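Local atomic coordinates of uncharacterized protein (Uncultured organism, PDB entry 5IBZ), a protein that probably acts as an arylformamidase-like enzyme of the cyclase family and binds acetylphosphate in a pocket. Residues L194-E208 and W236-I250. Residues are numbered along the deposited sequence; the frame is centred on the assembly and turned at random. Where two conformers were deposited one is given.
Sequences LLPGDILVIRTGLVE and WIHEQRLAGVAADNI
With chi1 at 65°, D248 holds its carboxylate between its own backbone N and carbonyl carbon and turns it into the bend at T204 and G205; T204, at 78°, sets its hydroxyl in the same way to meet it. OD1 of D248 takes two bonds, from T204 N at 2.7 Å on the syn side and from T204 OG1 well above the carboxylate plane, while OD2 receives G205 N at 2.9 Å. The same hydroxyl accepts from L206 N, closing an ST turn, and V207 N sits nearly in line with the D248 carbonyl, though the bond is bent at its hydrogen (147°). A water donates to both D248 OD2 and E208 OE2, and R203 grips the E208 carboxylate side-on through NE and NH2. An alanine in place of D248 would probably leave T204 N, T204 OG1 and G205 N without their acceptors and the turn at 204-205 less firmly tied to segment 236-250.

Before this turn, strands 199-203 and 244-247 run parallel, bonded for example from A246 N to L200 O at 2.8 Å. On one face, L200 CD2 meets the edge of the W236 ring at CZ3 (3.7 Å), and I202 CD1 packs on V245 CG1. Farther back, P196 CG lies over one face of the guanidinium of R241, the positive-phi residue of a Schellman motif.

The pair forms the middle of the mixed sheet, flanked by strands 158-163 and 278-281; helix 180-190 packs on L194 and W236, and helix 215-223 covers L206 and I250, which touches acetylphosphate.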
loop_
_atom_site.group_PDB
_atom_site.type_symbol
_atom_site.label_atom_id
_atom_site.label_comp_id
_atom_site.label_asym_id
_atom_site.label_seq_id
_atom_site.Cartn_x
_atom_site.Cartn_y
_atom_site.Cartn_z
ATOM N N LEU B 194 -22.903 34.537 -8.767
ATOM C CA LEU B 194 -21.728 33.827 -9.286
ATOM C C LEU B 194 -20.965 34.707 -10.235
ATOM O O LEU B 194 -21.547 35.569 -10.913
ATOM C CB LEU B 194 -22.121 32.556 -10.027
ATOM C CG LEU B 194 -22.821 31.491 -9.205
ATOM C CD1 LEU B 194 -23.150 30.322 -10.096
ATOM C CD2 LEU B 194 -21.955 31.060 -8.046
ATOM N N LEU B 195 -19.663 34.459 -10.309
ATOM C CA LEU B 195 -18.782 35.138 -11.247
ATOM C C LEU B 195 -17.928 34.132 -11.996
ATOM O O LEU B 195 -17.629 33.055 -11.481
ATOM C CB LEU B 195 -17.855 36.119 -10.533
ATOM C CG LEU B 195 -18.517 37.326 -9.875
ATOM C CD1 LEU B 195 -17.490 38.021 -9.004
ATOM C CD2 LEU B 195 -19.103 38.274 -10.895
ATOM N N PRO B 196 -17.472 34.504 -13.196
ATOM C CA PRO B 196 -16.544 33.634 -13.906
ATOM C C PRO B 196 -15.328 33.268 -13.058
ATOM O O PRO B 196 -14.806 34.107 -12.298
ATOM C CB PRO B 196 -16.153 34.481 -15.132
ATOM C CG PRO B 196 -17.306 35.353 -15.349
ATOM C CD PRO B 196 -17.845 35.682 -13.999
ATOM N N GLY B 197 -14.914 32.005 -13.149
ATOM C CA GLY B 197 -13.806 31.482 -12.378
ATOM C C GLY B 197 -14.206 30.860 -11.036
ATOM O O GLY B 197 -13.395 30.200 -10.401
ATOM N N ASP B 198 -15.446 31.075 -10.600
ATOM C CA ASP B 198 -15.858 30.561 -9.299
ATOM C C ASP B 198 -15.779 29.043 -9.256
ATOM O O ASP B 198 -15.958 28.349 -10.261
ATOM C CB ASP B 198 -17.293 30.969 -8.950
ATOM C CG ASP B 198 -17.429 32.409 -8.517
ATOM O OD1 ASP B 198 -16.398 33.114 -8.334
ATOM O OD2 ASP B 198 -18.606 32.839 -8.352
ATOM N N ILE B 199 -15.491 28.534 -8.068
ATOM C CA ILE B 199 -15.695 27.143 -7.745
ATOM C C ILE B 199 -17.018 27.046 -6.993
ATOM O O ILE B 199 -17.177 27.669 -5.946
ATOM C CB ILE B 199 -14.542 26.613 -6.899
ATOM C CG1 ILE B 199 -13.266 26.583 -7.752
ATOM C CG2 ILE B 199 -14.842 25.218 -6.372
ATOM C CD1 ILE B 199 -12.005 26.577 -6.956
ATOM N N LEU B 200 -17.962 26.287 -7.530
ATOM C CA LEU B 200 -19.266 26.093 -6.921
ATOM C C LEU B 200 -19.244 24.887 -6.003
ATOM O O LEU B 200 -18.825 23.811 -6.392
ATOM C CB LEU B 200 -20.312 25.920 -7.999
ATOM C CG LEU B 200 -21.745 25.811 -7.488
ATOM C CD1 LEU B 200 -22.246 27.143 -6.922
ATOM C CD2 LEU B 200 -22.654 25.352 -8.612
ATOM N N VAL B 201 -19.701 25.087 -4.777
ATOM C CA VAL B 201 -19.693 24.050 -3.768
ATOM C C VAL B 201 -21.146 23.794 -3.360
ATOM O O VAL B 201 -21.829 24.712 -2.875
ATOM C CB VAL B 201 -18.828 24.483 -2.552
ATOM C CG1 VAL B 201 -18.841 23.455 -1.503
ATOM C CG2 VAL B 201 -17.386 24.783 -3.006
ATOM N N ILE B 202 -21.636 22.579 -3.613
ATOM C CA ILE B 202 -23.055 22.246 -3.464
ATOM C C ILE B 202 -23.309 21.370 -2.253
ATOM O O ILE B 202 -22.752 20.250 -2.161
ATOM C CB ILE B 202 -23.585 21.505 -4.710
ATOM C CG1 ILE B 202 -23.264 22.321 -5.968
ATOM C CG2 ILE B 202 -25.094 21.247 -4.600
ATOM C CD1 ILE B 202 -23.595 21.594 -7.257
ATOM N N ARG B 203 -24.130 21.857 -1.324
ATOM C CA ARG B 203 -24.548 21.036 -0.184
ATOM C C ARG B 203 -25.829 20.259 -0.494
ATOM O O ARG B 203 -26.918 20.860 -0.668
ATOM C CB ARG B 203 -24.757 21.884 1.075
ATOM C CG ARG B 203 -25.238 21.037 2.255
ATOM C CD ARG B 203 -25.029 21.725 3.608
ATOM N NE ARG B 203 -25.530 20.905 4.712
ATOM C CZ ARG B 203 -26.680 21.104 5.353
ATOM N NH1 ARG B 203 -27.503 22.085 5.012
ATOM N NH2 ARG B 203 -27.007 20.295 6.337
ATOM N N THR B 204 -25.648 18.935 -0.566
ATOM C CA THR B 204 -26.707 17.939 -0.752
ATOM C C THR B 204 -27.080 17.199 0.528
ATOM O O THR B 204 -28.124 16.528 0.599
ATOM C CB THR B 204 -26.308 16.839 -1.744
ATOM O OG1 THR B 204 -25.427 15.907 -1.099
ATOM C CG2 THR B 204 -25.672 17.401 -2.989
ATOM N N GLY B 205 -26.200 17.284 1.511
ATOM C CA GLY B 205 -26.400 16.641 2.804
ATOM C C GLY B 205 -26.032 15.167 2.845
ATOM O O GLY B 205 -26.038 14.562 3.916
ATOM N N LEU B 206 -25.717 14.565 1.699
ATOM C CA LEU B 206 -25.652 13.105 1.655
ATOM C C LEU B 206 -24.589 12.535 2.609
ATOM O O LEU B 206 -24.870 11.577 3.354
ATOM C CB LEU B 206 -25.411 12.617 0.222
ATOM C CG LEU B 206 -25.429 11.092 0.058
ATOM C CD1 LEU B 206 -26.798 10.522 0.377
ATOM C CD2 LEU B 206 -24.963 10.631 -1.332
ATOM N N VAL B 207 -23.387 13.114 2.621
ATOM C CA VAL B 207 -22.312 12.584 3.452
ATOM C C VAL B 207 -22.634 12.721 4.955
ATOM O O VAL B 207 -22.080 11.986 5.791
ATOM C CB VAL B 207 -20.956 13.271 3.120
ATOM C CG1 VAL B 207 -20.975 14.723 3.523
ATOM C CG2 VAL B 207 -19.805 12.551 3.763
ATOM N N GLU B 208 -23.577 13.595 5.300
ATOM C CA GLU B 208 -23.944 13.815 6.704
ATOM C C GLU B 208 -24.747 12.652 7.273
ATOM O O GLU B 208 -25.007 12.600 8.487
ATOM C CB GLU B 208 -24.731 15.122 6.848
ATOM C CG GLU B 208 -23.906 16.341 6.463
ATOM C CD GLU B 208 -24.710 17.648 6.343
ATOM O OE1 GLU B 208 -25.863 17.707 6.833
ATOM O OE2 GLU B 208 -24.151 18.613 5.776
ATOM N N TRP B 236 -25.921 25.385 -17.673
ATOM C CA TRP B 236 -25.783 26.470 -16.692
ATOM C C TRP B 236 -24.339 26.577 -16.186
ATOM O O TRP B 236 -23.781 27.670 -16.098
ATOM C CB TRP B 236 -26.757 26.245 -15.539
ATOM C CG TRP B 236 -26.751 27.295 -14.487
ATOM C CD1 TRP B 236 -27.339 28.536 -14.540
ATOM C CD2 TRP B 236 -26.131 27.197 -13.209
ATOM N NE1 TRP B 236 -27.132 29.200 -13.355
ATOM C CE2 TRP B 236 -26.385 28.400 -12.527
ATOM C CE3 TRP B 236 -25.388 26.199 -12.568
ATOM C CZ2 TRP B 236 -25.919 28.633 -11.238
ATOM C CZ3 TRP B 236 -24.925 26.439 -11.290
ATOM C CH2 TRP B 236 -25.189 27.640 -10.642
ATOM N N ILE B 237 -23.746 25.444 -15.847
ATOM C CA ILE B 237 -22.356 25.414 -15.422
ATOM C C ILE B 237 -21.464 26.027 -16.488
ATOM O O ILE B 237 -20.540 26.789 -16.181
ATOM C CB ILE B 237 -21.929 23.957 -15.095
ATOM C CG1 ILE B 237 -22.586 23.520 -13.784
ATOM C CG2 ILE B 237 -20.425 23.867 -14.966
ATOM C CD1 ILE B 237 -22.600 22.023 -13.550
ATOM N N HIS B 238 -21.732 25.696 -17.748
ATOM C CA HIS B 238 -21.021 26.309 -18.872
ATOM C C HIS B 238 -21.210 27.827 -18.957
ATOM O O HIS B 238 -20.220 28.563 -19.077
ATOM C CB HIS B 238 -21.462 25.671 -20.196
ATOM C CG HIS B 238 -20.855 26.314 -21.408
ATOM N ND1 HIS B 238 -21.605 26.995 -22.343
ATOM C CD2 HIS B 238 -19.572 26.374 -21.844
ATOM C CE1 HIS B 238 -20.806 27.451 -23.296
ATOM N NE2 HIS B 238 -19.572 27.076 -23.024
ATOM N N GLU B 239 -22.474 28.252 -18.901
ATOM C CA GLU B 239 -22.861 29.661 -18.966
ATOM C C GLU B 239 -22.095 30.500 -17.975
ATOM O O GLU B 239 -21.605 31.585 -18.307
ATOM C CB GLU B 239 -24.363 29.819 -18.681
ATOM C CG GLU B 239 -25.251 29.369 -19.801
ATOM C CD GLU B 239 -26.697 29.212 -19.389
ATOM O OE1 GLU B 239 -27.285 28.160 -19.731
ATOM O OE2 GLU B 239 -27.256 30.157 -18.772
ATOM N N GLN B 240 -22.015 29.973 -16.757
ATOM C CA GLN B 240 -21.499 30.688 -15.596
ATOM C C GLN B 240 -19.969 30.694 -15.527
ATOM O O GLN B 240 -19.390 31.367 -14.671
ATOM C CB GLN B 240 -22.076 30.081 -14.312
ATOM C CG GLN B 240 -23.591 30.267 -14.158
ATOM C CD GLN B 240 -23.983 31.725 -14.035
ATOM O OE1 GLN B 240 -23.304 32.506 -13.373
ATOM N NE2 GLN B 240 -25.080 32.102 -14.669
ATOM N N ARG B 241 -19.316 29.980 -16.435
ATOM C CA ARG B 241 -17.859 29.967 -16.539
ATOM C C ARG B 241 -17.236 29.559 -15.203
ATOM O O ARG B 241 -16.215 30.097 -14.772
ATOM C CB ARG B 241 -17.341 31.321 -17.043
ATOM C CG ARG B 241 -17.681 31.538 -18.515
ATOM C CD ARG B 241 -17.084 32.844 -19.051
ATOM N NE ARG B 241 -17.868 34.006 -18.657
ATOM C CZ ARG B 241 -17.510 35.275 -18.874
ATOM N NH1 ARG B 241 -16.344 35.561 -19.436
ATOM N NH2 ARG B 241 -18.314 36.263 -18.495
ATOM N N LEU B 242 -17.859 28.571 -14.562
ATOM C CA LEU B 242 -17.295 27.936 -13.372
ATOM C C LEU B 242 -16.049 27.125 -13.707
ATOM O O LEU B 242 -15.988 26.481 -14.743
ATOM C CB LEU B 242 -18.326 27.023 -12.710
ATOM C CG LEU B 242 -19.649 27.705 -12.404
ATOM C CD1 LEU B 242 -20.616 26.731 -11.820
ATOM C CD2 LEU B 242 -19.450 28.872 -11.464
ATOM N N ALA B 243 -15.072 27.122 -12.808
ATOM C CA ALA B 243 -13.856 26.326 -12.974
ATOM C C ALA B 243 -14.030 24.884 -12.517
ATOM O O ALA B 243 -13.374 23.974 -13.029
ATOM C CB ALA B 243 -12.713 26.954 -12.203
ATOM N N GLY B 244 -14.871 24.699 -11.512
ATOM C CA GLY B 244 -15.072 23.382 -10.926
ATOM C C GLY B 244 -16.344 23.369 -10.122
ATOM O O GLY B 244 -16.813 24.421 -9.683
ATOM N N VAL B 245 -16.894 22.174 -9.925
ATOM C CA VAL B 245 -18.105 21.979 -9.146
ATOM C C VAL B 245 -17.848 20.847 -8.176
ATOM O O VAL B 245 -17.470 19.753 -8.599
ATOM C CB VAL B 245 -19.306 21.639 -10.038
ATOM C CG1 VAL B 245 -20.555 21.461 -9.242
ATOM C CG2 VAL B 245 -19.526 22.724 -11.089
ATOM N N ALA B 246 -18.024 21.135 -6.893
ATOM C CA ALA B 246 -17.810 20.139 -5.861
ATOM C C ALA B 246 -19.077 19.941 -5.067
ATOM O O ALA B 246 -19.897 20.846 -4.976
ATOM C CB ALA B 246 -16.703 20.546 -4.959
ATOM N N ALA B 247 -19.195 18.773 -4.435
ATOM C CA ALA B 247 -20.353 18.479 -3.598
ATOM C C ALA B 247 -20.011 17.546 -2.441
ATOM O O ALA B 247 -18.945 16.907 -2.412
ATOM C CB ALA B 247 -21.483 17.867 -4.434
ATOM N N ASP B 248 -20.924 17.521 -1.475
ATOM C CA ASP B 248 -20.843 16.632 -0.327
ATOM C C ASP B 248 -21.625 15.328 -0.565
ATOM O O ASP B 248 -22.208 14.748 0.358
ATOM C CB ASP B 248 -21.371 17.343 0.911
ATOM C CG ASP B 248 -22.836 17.661 0.804
ATOM O OD1 ASP B 248 -23.352 17.542 -0.333
ATOM O OD2 ASP B 248 -23.466 18.025 1.838
ATOM N N ASN B 249 -21.631 14.862 -1.807
ATOM C CA ASN B 249 -22.090 13.504 -2.104
ATOM C C ASN B 249 -20.894 12.730 -2.666
ATOM O O ASN B 249 -19.741 13.194 -2.560
ATOM C CB ASN B 249 -23.302 13.505 -3.041
ATOM C CG ASN B 249 -23.028 14.173 -4.364
ATOM O OD1 ASN B 249 -21.877 14.443 -4.705
ATOM N ND2 ASN B 249 -24.096 14.422 -5.138
ATOM N N ILE B 250 -21.120 11.550 -3.235
ATOM C CA ILE B 250 -20.012 10.698 -3.645
ATOM C C ILE B 250 -19.754 10.797 -5.150
ATOM O O ILE B 250 -18.614 10.676 -5.599
ATOM C CB ILE B 250 -20.255 9.207 -3.282
ATOM C CG1 ILE B 250 -20.845 9.067 -1.876
ATOM C CG2 ILE B 250 -18.968 8.437 -3.409
ATOM C CD1 ILE B 250 -20.041 9.699 -0.749
HETATM O O HOH W 1 -24.026 34.960 -12.311
HETATM O O HOH W 2 -21.982 18.321 4.061
#